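Local coordinates for Bak protein (Grouper iridovirus, PDB 5VMN) that inhibits host-cell apoptosis as a viral Bcl-2 protein that exclusively sequesters Bim, at residues A[86-89]-A[90-93]; A[10-13]-A[14-18]; A[65-68]-A[69-72]; A[53-56]-A[57-61]; A[40-43]-A[44-47]. All coordinates share one frame; numbering follows the deposited sequence.

Contact 1: A[86-89]-A[90-93]. With NO3 (nitrate ion), chain H.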
loop_
_atom_site.group_PDB
_atom_site.type_symbol
_atom_site.label_atom_id
_atom_site.label_comp_id
_atom_site.label_asym_id
_atom_site.label_seq_id
_atom_site.Cartn_x
_atom_site.Cartn_y
_atom_site.Cartn_z
ATOM N N GLU A 86 13.692 -6.909 -10.131
ATOM C CA GLU A 86 14.945 -6.733 -10.852
ATOM C C GLU A 86 14.756 -6.065 -12.213
ATOM O O GLU A 86 15.644 -6.154 -13.067
ATOM C CB GLU A 86 15.644 -8.088 -10.987
ATOM C CG GLU A 86 15.985 -8.694 -9.623
ATOM C CD GLU A 86 17.031 -9.795 -9.668
ATOM O OE1 GLU A 86 17.600 -10.068 -10.748
ATOM O OE2 GLU A 86 17.291 -10.385 -8.602
ATOM N N SER A 87 13.636 -5.381 -12.437
ATOM C CA SER A 87 13.459 -4.613 -13.668
ATOM C C SER A 87 12.550 -3.428 -13.390
ATOM O O SER A 87 11.690 -3.485 -12.510
ATOM C CB SER A 87 12.845 -5.450 -14.796
ATOM O OG SER A 87 11.537 -5.860 -14.433
ATOM N N GLU A 88 12.719 -2.362 -14.176
ATOM C CA GLU A 88 11.837 -1.218 -13.988
ATOM C C GLU A 88 10.418 -1.564 -14.421
ATOM O O GLU A 88 9.447 -1.025 -13.880
ATOM C CB GLU A 88 12.379 -0.002 -14.748
ATOM C CG GLU A 88 12.009 1.350 -14.104
ATOM C CD GLU A 88 12.431 1.480 -12.627
ATOM O OE1 GLU A 88 13.647 1.494 -12.333
ATOM O OE2 GLU A 88 11.539 1.560 -11.755
ATOM N N SER A 89 10.278 -2.473 -15.385
ATOM C CA SER A 89 8.949 -2.896 -15.799
ATOM C C SER A 89 8.181 -3.517 -14.641
ATOM O O SER A 89 7.003 -3.201 -14.427
ATOM C CB SER A 89 9.067 -3.881 -16.973
ATOM O OG SER A 89 7.789 -4.333 -17.368
ATOM N N GLU A 90 8.829 -4.386 -13.858
ATOM C CA GLU A 90 8.114 -4.970 -12.727
ATOM C C GLU A 90 7.772 -3.917 -11.675
ATOM O O GLU A 90 6.664 -3.917 -11.137
ATOM C CB GLU A 90 8.920 -6.093 -12.079
ATOM C CG GLU A 90 8.118 -6.830 -10.983
ATOM C CD GLU A 90 8.932 -7.852 -10.216
ATOM O OE1 GLU A 90 10.085 -8.116 -10.626
ATOM O OE2 GLU A 90 8.399 -8.382 -9.207
ATOM N N ARG A 91 8.704 -3.019 -11.369
ATOM C CA ARG A 91 8.437 -2.007 -10.342
ATOM C C ARG A 91 7.273 -1.118 -10.752
ATOM O O ARG A 91 6.389 -0.807 -9.943
ATOM C CB ARG A 91 9.697 -1.175 -10.105
ATOM C CG ARG A 91 10.762 -1.904 -9.296
ATOM C CD ARG A 91 11.969 -1.026 -9.032
ATOM N NE ARG A 91 12.854 -0.917 -10.178
ATOM C CZ ARG A 91 13.882 -1.723 -10.431
ATOM N NH1 ARG A 91 14.175 -2.742 -9.630
ATOM N NH2 ARG A 91 14.623 -1.510 -11.505
ATOM N N THR A 92 7.237 -0.722 -12.019
ATOM C CA THR A 92 6.131 0.102 -12.488
ATOM C C THR A 92 4.807 -0.631 -12.357
ATOM O O THR A 92 3.807 -0.054 -11.927
ATOM C CB THR A 92 6.371 0.499 -13.940
ATOM O OG1 THR A 92 7.547 1.304 -13.999
ATOM C CG2 THR A 92 5.178 1.270 -14.488
ATOM N N GLN A 93 4.777 -1.901 -12.747
ATOM C CA GLN A 93 3.543 -2.668 -12.653
ATOM C C GLN A 93 3.082 -2.804 -11.210
ATOM O O GLN A 93 1.881 -2.738 -10.933
ATOM C CB GLN A 93 3.731 -4.040 -13.314
ATOM C CG GLN A 93 3.911 -3.929 -14.824
ATOM C CD GLN A 93 4.595 -5.148 -15.453
ATOM O OE1 GLN A 93 4.646 -6.228 -14.864
ATOM N NE2 GLN A 93 5.138 -4.961 -16.651
HETATM N N NO3 H . 17.196 -3.709 -11.808
HETATM O O1 NO3 H . 16.604 -3.151 -12.785
HETATM O O2 NO3 H . 18.353 -4.200 -11.954
HETATM O O3 NO3 H . 16.637 -3.786 -10.675
HETATM O O HOH W 1 11.600 -7.938 -12.729
#
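An N-terminal helix cap joined to an i to i+3 salt bridge links S87 and E88 to E90, R91 and T92, in the first turn of helix 88-103 at the protein surface. S87 is the N-cap residue. Its hydroxyl oxygen sits between the backbone N and the carbonyl carbon (chi1 64°), a position that brings OG to 3.1 Å from E90 N, which donates to it along a nearly straight path (160°). A water hydrogen-bonded to S87 OG donates to E90 OE1 at 2.6 Å, tying the extended glutamate chain back to the cap.

The other half is built on R91. Its chain bends at chi3 and carries the guanidinium over the S87 carbonyl, whose O lies 3.5 Å above the centre of the plane. The E88 carboxylate comes in at the guanidinium edge, crossing the arginine chain at about a right angle with the two planes 57° apart. In the salt bridge R91 NE makes a weak bond to E88 OE2 (3.2 Å), while NH2 donates to OE1 at 3.3 Å, the latter oxygen being met from above the carboxylate plane. E88 OE2 also pairs with R16 NH1. A nitrate, probably from the crystallisation liquor, takes the NH1 and NH2 edge of R91, with NH1 2.9 Å from its O3.

E88 O accepts from both T92 N and T92 OG1, which reach it from opposite faces of the carbonyl plane. With two arginines on one carboxylate, E88 is probably held in its charged form, and the nitrate is consistent with R91 holding a second anion while paired with E88.

Contact 2: A[10-13]-A[14-18]. With NO3 (nitrate ion), chain F.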
loop_
_atom_site.group_PDB
_atom_site.type_symbol
_atom_site.label_atom_id
_atom_site.label_comp_id
_atom_site.label_asym_id
_atom_site.label_seq_id
_atom_site.Cartn_x
_atom_site.Cartn_y
_atom_site.Cartn_z
ATOM N N ASN A 10 1.828 9.137 -2.968
ATOM C CA ASN A 10 2.753 8.874 -4.066
ATOM C C ASN A 10 3.347 7.495 -3.844
ATOM O O ASN A 10 4.350 7.363 -3.139
ATOM C CB ASN A 10 3.849 9.928 -4.082
ATOM C CG ASN A 10 4.751 9.819 -5.290
ATOM O OD1 ASN A 10 4.792 8.799 -5.958
ATOM N ND2 ASN A 10 5.488 10.894 -5.574
ATOM N N PHE A 11 2.739 6.465 -4.452
ATOM C CA PHE A 11 3.153 5.086 -4.158
ATOM C C PHE A 11 4.531 4.776 -4.724
ATOM O O PHE A 11 5.281 3.998 -4.133
ATOM C CB PHE A 11 2.116 4.073 -4.676
ATOM C CG PHE A 11 0.768 4.177 -3.973
ATOM C CD1 PHE A 11 0.622 3.777 -2.657
ATOM C CD2 PHE A 11 -0.331 4.712 -4.617
ATOM C CE1 PHE A 11 -0.602 3.898 -2.004
ATOM C CE2 PHE A 11 -1.547 4.831 -3.970
ATOM C CZ PHE A 11 -1.679 4.418 -2.659
ATOM N N SER A 12 4.905 5.386 -5.840
ATOM C CA SER A 12 6.262 5.209 -6.337
ATOM C C SER A 12 7.293 5.753 -5.351
ATOM O O SER A 12 8.298 5.092 -5.066
ATOM C CB SER A 12 6.407 5.887 -7.698
ATOM O OG SER A 12 7.703 5.687 -8.202
ATOM N N ALA A 13 7.060 6.953 -4.805
ATOM C CA ALA A 13 7.983 7.479 -3.806
ATOM C C ALA A 13 7.982 6.612 -2.561
ATOM O O ALA A 13 9.034 6.360 -1.970
ATOM C CB ALA A 13 7.621 8.923 -3.436
ATOM N N LEU A 14 6.807 6.141 -2.153
ATOM C CA LEU A 14 6.710 5.293 -0.975
ATOM C C LEU A 14 7.590 4.067 -1.119
ATOM O O LEU A 14 8.335 3.715 -0.202
ATOM C CB LEU A 14 5.264 4.873 -0.757
ATOM C CG LEU A 14 4.970 3.948 0.447
ATOM C CD1 LEU A 14 5.053 4.662 1.733
ATOM C CD2 LEU A 14 3.587 3.347 0.313
ATOM N N LEU A 15 7.462 3.363 -2.233
ATOM C CA LEU A 15 8.173 2.097 -2.369
ATOM C C LEU A 15 9.654 2.278 -2.680
ATOM O O LEU A 15 10.449 1.357 -2.447
ATOM C CB LEU A 15 7.493 1.247 -3.450
ATOM C CG LEU A 15 6.026 0.938 -3.106
ATOM C CD1 LEU A 15 5.389 0.085 -4.169
ATOM C CD2 LEU A 15 5.856 0.258 -1.755
ATOM N N ARG A 16 10.048 3.428 -3.190
ATOM C CA ARG A 16 11.460 3.694 -3.426
ATOM C C ARG A 16 12.141 4.186 -2.158
ATOM O O ARG A 16 13.358 4.053 -2.032
ATOM C CB ARG A 16 11.629 4.691 -4.568
ATOM C CG ARG A 16 11.339 4.061 -5.935
ATOM C CD ARG A 16 11.377 5.039 -7.125
ATOM N NE ARG A 16 11.393 4.296 -8.392
ATOM C CZ ARG A 16 10.327 3.743 -8.971
ATOM N NH1 ARG A 16 10.462 3.075 -10.116
ATOM N NH2 ARG A 16 9.125 3.836 -8.410
ATOM N N GLY A 17 11.374 4.726 -1.213
ATOM C CA GLY A 17 11.888 5.019 0.114
ATOM C C GLY A 17 12.964 6.079 0.133
ATOM O O GLY A 17 13.794 6.101 1.048
ATOM N N GLU A 18 12.983 6.954 -0.860
ATOM C CA GLU A 18 14.006 7.986 -0.893
ATOM C C GLU A 18 13.347 9.328 -0.616
ATOM O O GLU A 18 12.927 9.577 0.521
ATOM C CB GLU A 18 14.763 7.941 -2.221
ATOM C CG GLU A 18 15.646 6.699 -2.300
ATOM C CD GLU A 18 16.221 6.439 -3.678
ATOM O OE1 GLU A 18 16.141 7.331 -4.548
ATOM O OE2 GLU A 18 16.755 5.328 -3.890
HETATM N N NO3 F . 2.187 7.109 -7.616
HETATM O O1 NO3 F . 2.414 8.213 -8.189
HETATM O O2 NO3 F . 3.045 6.185 -7.662
HETATM O O3 NO3 F . 1.096 6.928 -7.001
HETATM O O HOH W 2 11.213 8.097 -2.814
#
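The carbonyl oxygen of A13 is gripped from several directions at the end of helix 11-16: G17 N donates to it at 3.0 Å, R16 N adds a weak bond, and a water hydrogen-bonds to it at 2.9 Å. That same water accepts from E18 N, bridging the step by which the chain leaves the helix. G17 adopts a positive phi (65°), a backbone state that glycine takes readily, and with it the helical course ends.

At the opposite end the helix is capped by N10. Its CG stands anti to the backbone nitrogen, chi1 -173°, which lets OD1 reach back to A13 N at 3.1 Å in an almost linear bond, although the donor lies well above the plane of the amide. The peptide nitrogens of the first turn that remain after this cap point to a nitrate, probably from the crystallisation liquor: S12 N bonds to its O2 at 2.7 Å and F11 N to its O3 at 3.1 Å. An anion at the N-terminus of a helix is a familiar arrangement, since the N-H groups of the first turn and the helix dipole probably both favour it.

One side of this short amphipathic helix faces the core of the Bcl-2 fold. L14 CD2 meets the edge of the F11 ring, 4.2 Å from CD1. The F11 ring in turn meets that of F102, planes about 10° apart, and touches L75 and L98, while L15 packs on F82, I94 and L98. R16 follows the outer side, with its CG 3.3 Å from S12 O, and its guanidinium forms a salt bridge with E88.

Contact 3: A[65-68]-A[69-72]. With EDO (1,2-ethanediol), chain K; NO3 (nitrate ion), chain D.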
loop_
_atom_site.group_PDB
_atom_site.type_symbol
_atom_site.label_atom_id
_atom_site.label_comp_id
_atom_site.label_asym_id
_atom_site.label_seq_id
_atom_site.Cartn_x
_atom_site.Cartn_y
_atom_site.Cartn_z
ATOM N N ASN A 65 -14.617 -6.437 5.250
ATOM C CA ASN A 65 -14.137 -5.456 6.210
ATOM C C ASN A 65 -12.835 -4.861 5.712
ATOM O O ASN A 65 -12.155 -5.426 4.857
ATOM C CB ASN A 65 -13.939 -6.103 7.586
ATOM C CG ASN A 65 -15.222 -6.682 8.131
ATOM O OD1 ASN A 65 -16.264 -6.041 8.060
ATOM N ND2 ASN A 65 -15.168 -7.913 8.634
ATOM N N LEU A 66 -12.499 -3.697 6.252
ATOM C CA LEU A 66 -11.228 -3.056 5.968
ATOM C C LEU A 66 -10.827 -2.280 7.210
ATOM O O LEU A 66 -11.685 -1.798 7.954
ATOM C CB LEU A 66 -11.318 -2.128 4.752
ATOM C CG LEU A 66 -10.027 -1.468 4.261
ATOM C CD1 LEU A 66 -8.938 -2.488 4.044
ATOM C CD2 LEU A 66 -10.330 -0.683 2.979
ATOM N N ASN A 67 -9.525 -2.168 7.432
ATOM C CA ASN A 67 -9.022 -1.315 8.504
ATOM C C ASN A 67 -7.608 -0.914 8.137
ATOM O O ASN A 67 -7.034 -1.414 7.168
ATOM C CB ASN A 67 -9.106 -2.012 9.870
ATOM C CG ASN A 67 -8.294 -3.315 9.930
ATOM O OD1 ASN A 67 -7.098 -3.312 9.672
ATOM N ND2 ASN A 67 -8.937 -4.405 10.322
ATOM N N TRP A 68 -7.057 0.047 8.882
ATOM C CA TRP A 68 -5.770 0.592 8.466
ATOM C C TRP A 68 -4.653 -0.433 8.598
ATOM O O TRP A 68 -3.688 -0.398 7.834
ATOM C CB TRP A 68 -5.422 1.854 9.273
ATOM C CG TRP A 68 -6.245 3.056 8.860
ATOM C CD1 TRP A 68 -7.179 3.742 9.602
ATOM C CD2 TRP A 68 -6.206 3.697 7.584
ATOM N NE1 TRP A 68 -7.706 4.769 8.848
ATOM C CE2 TRP A 68 -7.112 4.775 7.622
ATOM C CE3 TRP A 68 -5.469 3.485 6.428
ATOM C CZ2 TRP A 68 -7.324 5.602 6.530
ATOM C CZ3 TRP A 68 -5.667 4.325 5.355
ATOM C CH2 TRP A 68 -6.588 5.373 5.418
ATOM N N GLY A 69 -4.754 -1.352 9.555
ATOM C CA GLY A 69 -3.749 -2.392 9.655
ATOM C C GLY A 69 -3.694 -3.264 8.409
ATOM O O GLY A 69 -2.613 -3.595 7.907
ATOM N N ARG A 70 -4.852 -3.636 7.885
ATOM C CA ARG A 70 -4.874 -4.403 6.642
ATOM C C ARG A 70 -4.270 -3.611 5.491
ATOM O O ARG A 70 -3.559 -4.175 4.647
ATOM C CB ARG A 70 -6.301 -4.809 6.312
ATOM C CG ARG A 70 -6.881 -5.797 7.273
ATOM C CD ARG A 70 -8.184 -6.312 6.758
ATOM N NE ARG A 70 -8.888 -7.128 7.729
ATOM C CZ ARG A 70 -10.015 -7.779 7.463
ATOM N NH1 ARG A 70 -10.538 -7.727 6.250
ATOM N NH2 ARG A 70 -10.628 -8.461 8.413
ATOM N N ILE A 71 -4.526 -2.301 5.439
ATOM C CA ILE A 71 -3.928 -1.486 4.393
ATOM C C ILE A 71 -2.407 -1.491 4.532
ATOM O O ILE A 71 -1.678 -1.603 3.537
ATOM C CB ILE A 71 -4.517 -0.062 4.434
ATOM C CG1 ILE A 71 -5.931 -0.120 3.861
ATOM C CG2 ILE A 71 -3.637 0.911 3.684
ATOM C CD1 ILE A 71 -6.725 1.174 3.966
ATOM N N LEU A 72 -1.903 -1.383 5.768
ATOM C CA LEU A 72 -0.465 -1.345 5.955
ATOM C C LEU A 72 0.165 -2.705 5.651
ATOM O O LEU A 72 1.301 -2.756 5.169
ATOM C CB LEU A 72 -0.132 -0.874 7.373
ATOM C CG LEU A 72 -0.454 0.601 7.634
ATOM C CD1 LEU A 72 -0.391 0.890 9.143
ATOM C CD2 LEU A 72 0.506 1.500 6.902
HETATM C C1 EDO K . -7.466 0.151 12.686
HETATM O O1 EDO K . -6.582 -0.769 11.980
HETATM C C2 EDO K . -8.009 1.319 11.850
HETATM O O2 EDO K . -9.084 1.021 10.911
HETATM N N NO3 D . -12.448 -4.920 10.796
HETATM O O1 NO3 D . -13.689 -5.173 10.836
HETATM O O2 NO3 D . -11.602 -5.829 11.026
HETATM O O3 NO3 D . -12.057 -3.747 10.535
HETATM O O HOH W 3 -7.930 -7.198 10.478
#
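W68 and I71 pack closely, side by side and pointing the same way, with I71 CD1 3.6 Å from W68 CZ3. From the preceding loop L66 crosses I71 at about a right angle and places CD1 3.8 Å from I71 CG1. This side is apolar and largely buried.

The other side is polar, binding a water and, probably from the crystallisation liquor, a nitrate and an ethanediol. N67 is the N-cap of helix 68-84: its CG lies between the backbone N and carbonyl carbon (chi1 60°), which folds OD1 back over the first turn to take a bond from R70 N at 2.9 Å. The amide ND2 turns outward to the nitrate, 3.2 Å from its O3, and to the water that R70 NE also holds at 2.9 Å, in the guanidinium plane. The ethanediol accepts from W68 N at 3.0 Å and from G69 N, satisfying first-turn N-H groups. N67 N is buried without a partner.

The sequence NWGR, residues 67-70, is the BH1 signature of Bcl-2 proteins. In relatives its arginine pairs with an aspartate of the bound BH3 ligand; here R70 forms a salt bridge with D63.

Helix 105-113 covers L66 and I71 through W110, which also meets W68 edge to face. Helix 116-122 closes over W68 and I71 with W117 and C120, and W68 NE1 bonds to N114 O between those two helices.

Contact 4: A[53-56]-A[57-61]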
loop_
_atom_site.group_PDB
_atom_site.type_symbol
_atom_site.label_atom_id
_atom_site.label_comp_id
_atom_site.label_asym_id
_atom_site.label_seq_id
_atom_site.Cartn_x
_atom_site.Cartn_y
_atom_site.Cartn_z
ATOM N N ILE A 53 -0.719 -7.297 -7.062
ATOM C CA ILE A 53 -1.087 -6.545 -5.868
ATOM C C ILE A 53 -2.584 -6.292 -5.836
ATOM O O ILE A 53 -3.174 -6.196 -4.748
ATOM C CB ILE A 53 -0.315 -5.223 -5.793
ATOM C CG1 ILE A 53 1.196 -5.448 -5.919
ATOM C CG2 ILE A 53 -0.649 -4.491 -4.514
ATOM C CD1 ILE A 53 1.773 -6.372 -4.923
ATOM N N LEU A 54 -3.211 -6.100 -6.999
ATOM C CA LEU A 54 -4.656 -5.906 -7.012
ATOM C C LEU A 54 -5.372 -7.116 -6.433
ATOM O O LEU A 54 -6.269 -6.976 -5.592
ATOM C CB LEU A 54 -5.134 -5.613 -8.435
ATOM C CG LEU A 54 -6.632 -5.453 -8.618
ATOM C CD1 LEU A 54 -7.131 -4.309 -7.753
ATOM C CD2 LEU A 54 -6.918 -5.193 -10.087
ATOM N N GLU A 55 -4.946 -8.312 -6.823
ATOM C CA GLU A 55 -5.529 -9.533 -6.283
ATOM C C GLU A 55 -5.306 -9.618 -4.783
ATOM O O GLU A 55 -6.219 -9.979 -4.032
ATOM C CB GLU A 55 -4.923 -10.759 -6.967
ATOM C CG GLU A 55 -5.466 -12.050 -6.436
ATOM C CD GLU A 55 -4.971 -13.269 -7.197
ATOM O OE1 GLU A 55 -4.839 -14.343 -6.573
ATOM O OE2 GLU A 55 -4.719 -13.141 -8.411
ATOM N N ILE A 56 -4.091 -9.309 -4.330
ATOM C CA ILE A 56 -3.796 -9.394 -2.894
ATOM C C ILE A 56 -4.658 -8.416 -2.108
ATOM O O ILE A 56 -5.241 -8.776 -1.081
ATOM C CB ILE A 56 -2.306 -9.138 -2.634
ATOM C CG1 ILE A 56 -1.471 -10.244 -3.272
ATOM C CG2 ILE A 56 -2.038 -9.119 -1.116
ATOM C CD1 ILE A 56 0.012 -9.947 -3.253
ATOM N N GLY A 57 -4.791 -7.183 -2.602
ATOM C CA GLY A 57 -5.627 -6.206 -1.918
ATOM C C GLY A 57 -7.080 -6.636 -1.875
ATOM O O GLY A 57 -7.736 -6.553 -0.835
ATOM N N ASN A 58 -7.591 -7.150 -2.984
ATOM C CA ASN A 58 -8.959 -7.627 -2.971
ATOM C C ASN A 58 -9.105 -8.867 -2.102
ATOM O O ASN A 58 -10.162 -9.069 -1.501
ATOM C CB ASN A 58 -9.449 -7.871 -4.394
ATOM C CG ASN A 58 -9.767 -6.566 -5.112
ATOM O OD1 ASN A 58 -9.933 -5.524 -4.476
ATOM N ND2 ASN A 58 -9.853 -6.618 -6.424
ATOM N N ASN A 59 -8.062 -9.682 -1.965
ATOM C CA ASN A 59 -8.164 -10.793 -1.019
ATOM C C ASN A 59 -8.333 -10.253 0.405
ATOM O O ASN A 59 -9.098 -10.803 1.204
ATOM C CB ASN A 59 -6.917 -11.686 -1.048
ATOM C CG ASN A 59 -6.747 -12.492 -2.308
ATOM O OD1 ASN A 59 -7.687 -12.757 -3.040
ATOM N ND2 ASN A 59 -5.510 -12.940 -2.540
ATOM N N ILE A 60 -7.596 -9.204 0.747
ATOM C CA ILE A 60 -7.546 -8.802 2.158
ATOM C C ILE A 60 -8.870 -8.182 2.597
ATOM O O ILE A 60 -9.156 -8.167 3.794
ATOM C CB ILE A 60 -6.317 -7.911 2.451
ATOM C CG1 ILE A 60 -5.822 -8.171 3.892
ATOM C CG2 ILE A 60 -6.632 -6.464 2.316
ATOM C CD1 ILE A 60 -4.422 -7.634 4.195
ATOM N N VAL A 61 -9.730 -7.769 1.666
ATOM C CA VAL A 61 -11.086 -7.313 2.002
ATOM C C VAL A 61 -12.152 -8.357 1.648
ATOM O O VAL A 61 -13.341 -8.018 1.522
ATOM C CB VAL A 61 -11.403 -5.959 1.353
ATOM C CG1 VAL A 61 -10.467 -4.878 1.854
ATOM C CG2 VAL A 61 -11.386 -6.046 -0.164
#
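I56 and G57 lie at the middle of helix 53-60, and with N59 they bury much of the surface in this contact. G57 is itself buried, and its N donates to I53 O at 2.9 Å in a nearly straight bond.

The carbonyl oxygen of I56 accepts from I60 N at 3.0 Å. That bond is more bent, 141°, and I60 N is shared weakly with G57 O, a sign of the helix ending before V61. The aliphatic chain of I56 heads for L74, Y81 and F47.

N59 lies on the exposed side. Having its CG anti to the carbonyl carbon (chi1 -69°) brings the amide back over the preceding turn, with CG only 3.1 Å from E55 O, though neither amide end bonds to that oxygen. The amide is turned steeply to the E55 carboxylate, 74° between planes. N58, running alongside L54, instead bonds Q104 through OD1.

Such an amphipathic helix, apolar toward helix 68-84 and polar outward, is typical of the Bcl-2 helical bundle, where the corresponding helix helps line the BH3-binding groove.

Contact 5: A[40-43]-A[44-47]. With EDO (1,2-ethanediol), chain L.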
loop_
_atom_site.group_PDB
_atom_site.type_symbol
_atom_site.label_atom_id
_atom_site.label_comp_id
_atom_site.label_asym_id
_atom_site.label_seq_id
_atom_site.Cartn_x
_atom_site.Cartn_y
_atom_site.Cartn_z
ATOM N N LEU A 40 6.036 -10.019 8.485
ATOM C CA LEU A 40 5.610 -10.193 7.104
ATOM C C LEU A 40 6.696 -10.823 6.255
ATOM O O LEU A 40 6.387 -11.462 5.246
ATOM C CB LEU A 40 5.188 -8.865 6.473
ATOM C CG LEU A 40 3.914 -8.264 7.030
ATOM C CD1 LEU A 40 3.560 -7.063 6.145
ATOM C CD2 LEU A 40 2.759 -9.238 7.024
ATOM N N VAL A 41 7.956 -10.580 6.575
ATOM C CA VAL A 41 9.020 -11.218 5.801
ATOM C C VAL A 41 8.796 -12.722 5.746
ATOM O O VAL A 41 8.964 -13.360 4.700
ATOM C CB VAL A 41 10.393 -10.868 6.402
ATOM C CG1 VAL A 41 11.495 -11.626 5.675
ATOM C CG2 VAL A 41 10.634 -9.348 6.339
ATOM N N GLU A 42 8.386 -13.313 6.866
ATOM C CA GLU A 42 8.256 -14.767 6.929
ATOM C C GLU A 42 7.052 -15.273 6.142
ATOM O O GLU A 42 7.129 -16.308 5.476
ATOM C CB GLU A 42 8.173 -15.192 8.400
ATOM C CG GLU A 42 9.305 -14.647 9.259
ATOM C CD GLU A 42 10.681 -14.962 8.706
ATOM O OE1 GLU A 42 10.887 -16.100 8.224
ATOM O OE2 GLU A 42 11.557 -14.070 8.745
ATOM N N THR A 43 5.909 -14.602 6.237
ATOM C CA THR A 43 4.761 -15.038 5.475
ATOM C C THR A 43 4.942 -14.731 3.990
ATOM O O THR A 43 4.430 -15.456 3.141
ATOM C CB THR A 43 3.478 -14.362 6.003
ATOM O OG1 THR A 43 3.100 -14.986 7.226
ATOM C CG2 THR A 43 2.271 -14.479 4.994
ATOM N N PHE A 44 5.699 -13.679 3.672
ATOM C CA PHE A 44 5.864 -13.287 2.271
ATOM C C PHE A 44 6.465 -14.406 1.436
ATOM O O PHE A 44 6.216 -14.482 0.231
ATOM C CB PHE A 44 6.742 -12.038 2.199
ATOM C CG PHE A 44 7.109 -11.601 0.782
ATOM C CD1 PHE A 44 6.186 -11.028 -0.034
ATOM C CD2 PHE A 44 8.415 -11.743 0.323
ATOM C CE1 PHE A 44 6.536 -10.616 -1.316
ATOM C CE2 PHE A 44 8.767 -11.327 -0.945
ATOM C CZ PHE A 44 7.825 -10.756 -1.750
ATOM N N ARG A 45 7.266 -15.275 2.048
ATOM C CA ARG A 45 7.913 -16.341 1.294
ATOM C C ARG A 45 6.908 -17.296 0.679
ATOM O O ARG A 45 7.257 -18.027 -0.259
ATOM C CB ARG A 45 8.859 -17.118 2.203
ATOM C CG ARG A 45 10.043 -16.304 2.656
ATOM C CD ARG A 45 11.164 -17.177 3.171
ATOM N NE ARG A 45 12.232 -16.316 3.685
ATOM C CZ ARG A 45 12.304 -15.879 4.930
ATOM N NH1 ARG A 45 11.392 -16.254 5.817
ATOM N NH2 ARG A 45 13.308 -15.085 5.296
ATOM N N ALA A 46 5.685 -17.318 1.204
ATOM C CA ALA A 46 4.653 -18.222 0.739
ATOM C C ALA A 46 3.797 -17.597 -0.355
ATOM O O ALA A 46 2.884 -18.255 -0.853
ATOM C CB ALA A 46 3.762 -18.658 1.911
ATOM N N PHE A 47 4.077 -16.365 -0.760
ATOM C CA PHE A 47 3.364 -15.680 -1.837
ATOM C C PHE A 47 3.973 -16.054 -3.186
ATOM O O PHE A 47 5.098 -16.549 -3.241
ATOM C CB PHE A 47 3.463 -14.173 -1.631
ATOM C CG PHE A 47 2.482 -13.597 -0.617
ATOM C CD1 PHE A 47 1.545 -12.651 -1.006
ATOM C CD2 PHE A 47 2.513 -13.967 0.696
ATOM C CE1 PHE A 47 0.635 -12.138 -0.120
ATOM C CE2 PHE A 47 1.617 -13.419 1.600
ATOM C CZ PHE A 47 0.689 -12.507 1.188
HETATM C C1 EDO L . 8.160 -17.318 -2.922
HETATM O O1 EDO L . 9.011 -17.937 -1.914
HETATM C C2 EDO L . 7.670 -15.917 -2.564
HETATM O O2 EDO L . 8.741 -15.015 -2.267
HETATM O O HOH W 4 9.174 -18.108 5.694
#
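The end of the short helix 40-44 runs into a type I beta turn from F44 to F47, and T43 O is the atom on which the two meet. A46 N donates to this oxygen at 3.0 Å (160°), arriving from well above the carbonyl plane, while the F47 ring presents its edge to it with CD2 3.4 Å away. The methyl CG2 of T43 touches the same ring border, 3.6 Å from F47 CE2, the two side chains crossing at a slant. Within the turn F47 N closes on F44 O at 3.0 Å, and F44 N donates the helical bond to L40 O.

On the outer surface E42 and R45 run alongside each other as a salt bridge between OE1 and NH1, their flat groups 50° apart. The modelled separation is too short to be trusted. A water in the guanidinium plane forms a second bridge, from R45 NH1 (2.9 Å) to E42 O (2.7 Å). V41 O lies 3.9 Å above one face of the guanidinium, toward its rim. With CG anti to the carbonyl carbon (chi1 -67°), the extended R45 chain runs back along the preceding turn and brings NH1 to E42.

The aromatic side chains face inward: F44 meets Y81 edge to face and touches L80, while F47 rests on I77 and Y81, so both ends of the turn are seated on helix 68-84.

How the contacts relate
Along the chain the order is contact 2, contact 5, contact 4, contact 3 and contact 1, all in series. Helix 68-84 links four of them: contact 3 starts it, and contacts 2, 4 and 5 pack on it. Contacts 3 and 4, with centres about 11 Å apart, touch where L66 meets V61. Contacts 4 and 5 touch through I56 and F47. Contact 1 joins contact 2 by the E88-R16 salt bridge, tying helix 88-103 to the N-terminal helix 11-16, on the side of the chain's centre opposite contact 3. By analogy with relatives, contacts 3, 4 and 5 probably lie by the BH3-binding groove.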